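Local coordinates for lysozyme (Penaeus vannamei, PDB 6UKC), which probably hydrolyses the beta-1,4 linkages between N-acetylmuramic acid and N-acetylglucosamine in peptidoglycan and those in chitodextrins, as a C-type lysozyme of glycosyl hydrolase family 22, at residues D26-E37 with Y111-C121. Residues are numbered along the deposited sequence; the frame is centred on the assembly and turned at random.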
loop_
_atom_site.group_PDB
_atom_site.type_symbol
_atom_site.label_atom_id
_atom_site.label_comp_id
_atom_site.label_asym_id
_atom_site.label_seq_id
_atom_site.Cartn_x
_atom_site.Cartn_y
_atom_site.Cartn_z
ATOM N N ASP A 26 5.674 -10.058 4.020
ATOM C CA ASP A 26 4.764 -8.895 3.996
ATOM C C ASP A 26 5.620 -7.674 3.720
ATOM O O ASP A 26 5.267 -6.909 2.756
ATOM C CB ASP A 26 3.968 -8.743 5.294
ATOM C CG ASP A 26 2.832 -9.744 5.465
ATOM O OD1 ASP A 26 2.782 -10.736 4.678
ATOM O OD2 ASP A 26 2.025 -9.526 6.384
ATOM N N ILE A 27 6.709 -7.512 4.487
ATOM C CA ILE A 27 7.499 -6.241 4.456
ATOM C C ILE A 27 8.063 -6.039 3.038
ATOM O O ILE A 27 7.773 -4.971 2.420
ATOM C CB ILE A 27 8.589 -6.190 5.538
ATOM C CG1 ILE A 27 7.984 -5.984 6.935
ATOM C CG2 ILE A 27 9.622 -5.111 5.224
ATOM C CD1 ILE A 27 8.936 -6.281 8.067
ATOM N N LYS A 28 8.777 -7.033 2.490
ATOM C CA LYS A 28 9.446 -6.830 1.169
ATOM C C LYS A 28 8.389 -6.427 0.133
ATOM O O LYS A 28 8.686 -5.560 -0.730
ATOM C CB LYS A 28 10.244 -8.067 0.744
ATOM C CG LYS A 28 9.431 -9.313 0.430
ATOM C CD LYS A 28 10.308 -10.537 0.370
ATOM C CE LYS A 28 9.661 -11.719 -0.318
ATOM N NZ LYS A 28 10.576 -12.892 -0.254
ATOM N N ASN A 29 7.185 -6.998 0.237
ATOM C CA ASN A 29 6.080 -6.702 -0.707
ATOM C C ASN A 29 5.556 -5.282 -0.441
ATOM O O ASN A 29 5.312 -4.563 -1.430
ATOM C CB ASN A 29 5.003 -7.785 -0.678
ATOM C CG ASN A 29 5.384 -8.993 -1.511
ATOM O OD1 ASN A 29 5.580 -8.865 -2.707
ATOM N ND2 ASN A 29 5.556 -10.152 -0.888
ATOM N N TRP A 30 5.344 -4.875 0.818
ATOM C CA TRP A 30 4.731 -3.540 1.056
ATOM C C TRP A 30 5.758 -2.453 0.693
ATOM O O TRP A 30 5.369 -1.441 0.046
ATOM C CB TRP A 30 4.160 -3.389 2.483
ATOM C CG TRP A 30 2.926 -4.193 2.764
ATOM C CD1 TRP A 30 2.732 -5.014 3.841
ATOM C CD2 TRP A 30 1.689 -4.227 2.011
ATOM N NE1 TRP A 30 1.482 -5.579 3.800
ATOM C CE2 TRP A 30 0.817 -5.120 2.687
ATOM C CE3 TRP A 30 1.230 -3.613 0.836
ATOM C CZ2 TRP A 30 -0.467 -5.409 2.230
ATOM C CZ3 TRP A 30 -0.033 -3.913 0.370
ATOM C CH2 TRP A 30 -0.875 -4.786 1.067
ATOM N N VAL A 31 7.031 -2.643 1.044
ATOM C CA VAL A 31 8.097 -1.647 0.706
ATOM C C VAL A 31 8.128 -1.418 -0.821
ATOM O O VAL A 31 8.132 -0.221 -1.297
ATOM C CB VAL A 31 9.458 -2.114 1.249
ATOM C CG1 VAL A 31 10.611 -1.286 0.710
ATOM C CG2 VAL A 31 9.476 -2.126 2.779
ATOM N N CYS A 32 8.173 -2.509 -1.586
ATOM C CA CYS A 32 8.258 -2.458 -3.066
ATOM C C CYS A 32 7.037 -1.696 -3.613
ATOM O O CYS A 32 7.236 -0.768 -4.486
ATOM C CB CYS A 32 8.345 -3.846 -3.681
ATOM S SG CYS A 32 8.724 -3.774 -5.447
ATOM N N ILE A 33 5.835 -2.077 -3.146
ATOM C CA ILE A 33 4.557 -1.466 -3.610
ATOM C C ILE A 33 4.584 0.024 -3.278
ATOM O O ILE A 33 4.311 0.809 -4.221
ATOM C CB ILE A 33 3.320 -2.188 -3.053
ATOM C CG1 ILE A 33 3.204 -3.578 -3.681
ATOM C CG2 ILE A 33 2.056 -1.362 -3.282
ATOM C CD1 ILE A 33 2.285 -4.504 -2.924
ATOM N N ALA A 34 4.948 0.398 -2.034
ATOM C CA ALA A 34 5.018 1.819 -1.605
ATOM C C ALA A 34 6.021 2.595 -2.464
ATOM O O ALA A 34 5.728 3.769 -2.815
ATOM C CB ALA A 34 5.397 1.938 -0.149
ATOM N N GLU A 35 7.212 2.028 -2.699
ATOM C CA GLU A 35 8.229 2.748 -3.499
ATOM C C GLU A 35 7.560 3.196 -4.804
ATOM O O GLU A 35 7.561 4.415 -5.103
ATOM C CB GLU A 35 9.473 1.913 -3.799
ATOM C CG GLU A 35 10.596 2.788 -4.326
ATOM C CD GLU A 35 11.863 2.108 -4.790
ATOM O OE1 GLU A 35 12.406 2.599 -5.759
ATOM O OE2 GLU A 35 12.316 1.117 -4.168
ATOM N N PHE A 36 6.964 2.253 -5.535
ATOM C CA PHE A 36 6.580 2.470 -6.957
ATOM C C PHE A 36 5.170 3.040 -7.048
ATOM O O PHE A 36 4.892 3.590 -8.107
ATOM C CB PHE A 36 6.812 1.207 -7.781
ATOM C CG PHE A 36 8.275 0.852 -7.813
ATOM C CD1 PHE A 36 9.168 1.631 -8.532
ATOM C CD2 PHE A 36 8.767 -0.222 -7.084
ATOM C CE1 PHE A 36 10.522 1.318 -8.562
ATOM C CE2 PHE A 36 10.126 -0.524 -7.094
ATOM C CZ PHE A 36 11.004 0.249 -7.829
ATOM N N GLU A 37 4.359 2.991 -5.982
ATOM C CA GLU A 37 3.034 3.652 -6.020
ATOM C C GLU A 37 3.204 5.122 -5.643
ATOM O O GLU A 37 2.514 5.926 -6.266
ATOM C CB GLU A 37 1.998 2.940 -5.150
ATOM C CG GLU A 37 1.597 1.589 -5.678
ATOM C CD GLU A 37 0.629 1.618 -6.840
ATOM O OE1 GLU A 37 0.308 0.542 -7.375
ATOM O OE2 GLU A 37 0.184 2.715 -7.169
ATOM N N TYR A 111 -1.659 -9.211 -3.941
ATOM C CA TYR A 111 -1.003 -7.912 -4.249
ATOM C C TYR A 111 -1.277 -7.474 -5.692
ATOM O O TYR A 111 -0.924 -6.331 -6.011
ATOM C CB TYR A 111 0.492 -7.984 -3.974
ATOM C CG TYR A 111 0.853 -8.255 -2.540
ATOM C CD1 TYR A 111 0.724 -7.277 -1.567
ATOM C CD2 TYR A 111 1.408 -9.465 -2.164
ATOM C CE1 TYR A 111 1.093 -7.504 -0.249
ATOM C CE2 TYR A 111 1.778 -9.707 -0.849
ATOM C CZ TYR A 111 1.625 -8.724 0.114
ATOM O OH TYR A 111 2.023 -8.968 1.407
ATOM N N SER A 112 -1.894 -8.326 -6.517
ATOM C CA SER A 112 -2.152 -8.051 -7.955
ATOM C C SER A 112 -3.184 -6.923 -8.114
ATOM O O SER A 112 -3.347 -6.457 -9.243
ATOM C CB SER A 112 -2.528 -9.300 -8.711
ATOM O OG SER A 112 -3.832 -9.743 -8.385
ATOM N N ALA A 113 -3.785 -6.434 -7.018
ATOM C CA ALA A 113 -4.689 -5.255 -6.980
ATOM C C ALA A 113 -3.906 -3.962 -7.252
ATOM O O ALA A 113 -4.549 -2.948 -7.602
ATOM C CB ALA A 113 -5.398 -5.175 -5.653
ATOM N N TRP A 114 -2.575 -3.996 -7.128
ATOM C CA TRP A 114 -1.685 -2.818 -7.334
ATOM C C TRP A 114 -0.990 -2.884 -8.698
ATOM O O TRP A 114 -0.291 -3.886 -8.964
ATOM C CB TRP A 114 -0.656 -2.727 -6.208
ATOM C CG TRP A 114 -1.213 -2.140 -4.952
ATOM C CD1 TRP A 114 -1.249 -0.816 -4.622
ATOM C CD2 TRP A 114 -1.813 -2.851 -3.859
ATOM N NE1 TRP A 114 -1.838 -0.658 -3.401
ATOM C CE2 TRP A 114 -2.175 -1.886 -2.900
ATOM C CE3 TRP A 114 -2.048 -4.199 -3.576
ATOM C CZ2 TRP A 114 -2.785 -2.230 -1.696
ATOM C CZ3 TRP A 114 -2.648 -4.535 -2.387
ATOM C CH2 TRP A 114 -3.006 -3.562 -1.460
ATOM N N VAL A 115 -1.130 -1.810 -9.486
ATOM C CA VAL A 115 -0.460 -1.634 -10.803
ATOM C C VAL A 115 1.055 -1.719 -10.575
ATOM O O VAL A 115 1.707 -2.459 -11.319
ATOM C CB VAL A 115 -0.909 -0.334 -11.497
ATOM C CG1 VAL A 115 -0.275 -0.159 -12.865
ATOM C CG2 VAL A 115 -2.422 -0.276 -11.640
ATOM N N ALA A 116 1.599 -1.072 -9.537
ATOM C CA ALA A 116 3.060 -1.090 -9.259
ATOM C C ALA A 116 3.520 -2.522 -8.964
ATOM O O ALA A 116 4.669 -2.872 -9.339
ATOM C CB ALA A 116 3.427 -0.157 -8.124
ATOM N N TYR A 117 2.679 -3.321 -8.301
ATOM C CA TYR A 117 3.039 -4.713 -7.924
ATOM C C TYR A 117 3.211 -5.527 -9.210
ATOM O O TYR A 117 4.217 -6.230 -9.339
ATOM C CB TYR A 117 2.038 -5.368 -6.964
ATOM C CG TYR A 117 2.358 -6.824 -6.731
ATOM C CD1 TYR A 117 3.355 -7.208 -5.847
ATOM C CD2 TYR A 117 1.726 -7.817 -7.464
ATOM C CE1 TYR A 117 3.688 -8.539 -5.667
ATOM C CE2 TYR A 117 2.039 -9.153 -7.293
ATOM C CZ TYR A 117 3.027 -9.515 -6.391
ATOM O OH TYR A 117 3.328 -10.830 -6.218
ATOM N N ASN A 118 2.270 -5.375 -10.140
ATOM C CA ASN A 118 2.187 -6.171 -11.388
ATOM C C ASN A 118 3.389 -5.820 -12.277
ATOM O O ASN A 118 3.918 -6.735 -12.922
ATOM C CB ASN A 118 0.822 -5.985 -12.058
ATOM C CG ASN A 118 -0.313 -6.571 -11.242
ATOM O OD1 ASN A 118 -0.121 -7.545 -10.512
ATOM N ND2 ASN A 118 -1.495 -5.990 -11.352
ATOM N N SER A 119 3.859 -4.564 -12.271
ATOM C CA SER A 119 4.931 -4.110 -13.194
ATOM C C SER A 119 6.309 -4.199 -12.527
ATOM O O SER A 119 7.275 -4.450 -13.243
ATOM C CB SER A 119 4.656 -2.728 -13.689
ATOM O OG SER A 119 4.319 -1.909 -12.594
ATOM N N LYS A 120 6.428 -3.986 -11.215
ATOM C CA LYS A 120 7.763 -3.733 -10.605
ATOM C C LYS A 120 8.147 -4.768 -9.539
ATOM O O LYS A 120 9.351 -4.837 -9.208
ATOM C CB LYS A 120 7.776 -2.321 -10.022
ATOM C CG LYS A 120 7.672 -1.231 -11.071
ATOM C CD LYS A 120 8.989 -0.973 -11.729
ATOM C CE LYS A 120 8.854 -0.385 -13.114
ATOM N NZ LYS A 120 7.921 0.761 -13.098
ATOM N N CYS A 121 7.194 -5.507 -8.968
ATOM C CA CYS A 121 7.448 -6.291 -7.743
ATOM C C CYS A 121 7.162 -7.784 -7.947
ATOM O O CYS A 121 7.856 -8.587 -7.310
ATOM C CB CYS A 121 6.628 -5.732 -6.589
ATOM S SG CYS A 121 6.844 -3.954 -6.329
HETATM O O HOH W 1 -2.280 0.585 -8.047
#
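I33 lays its CG2 methyl over the five-membered ring of W114, 3.8 Å from the centroid, while its CD1 reaches Y111 CD1 at 3.5 Å. A branched side chain suits this place: with CG1 beside the backbone N (chi1 -69°), its two arms reach different aromatic rings. W30 joins the same cluster twice. Y111 turns its CE1 edge onto the W30 face in a T-shaped pair, planes 79° apart, and W30 in turn directs its own edge at the six-membered ring of W114. N29 CB covers a face of Y111, its amide stacked on the ring at a modest tilt and its ND2 bonded to the D25 carbonyl; W114 NE1 is likewise satisfied, by F58 O. The disulfide C32 SG–C121 SG, 2.1 Å, ties helix 26-37 to segment 111-121, whose helix crosses it at 102°. Nearby, K120 CB rests on a face of F36, and the small A116 lets the backbones approach. A116 N donates to E37 OE1 at 3.0 Å from above the carboxylate plane, and a water links OE1 to V115 N. The E37 carboxylate is thus held at the start of helix 115-121, while aromatic cluster and disulfide secure the rest of this contact in the lysozyme's helical part.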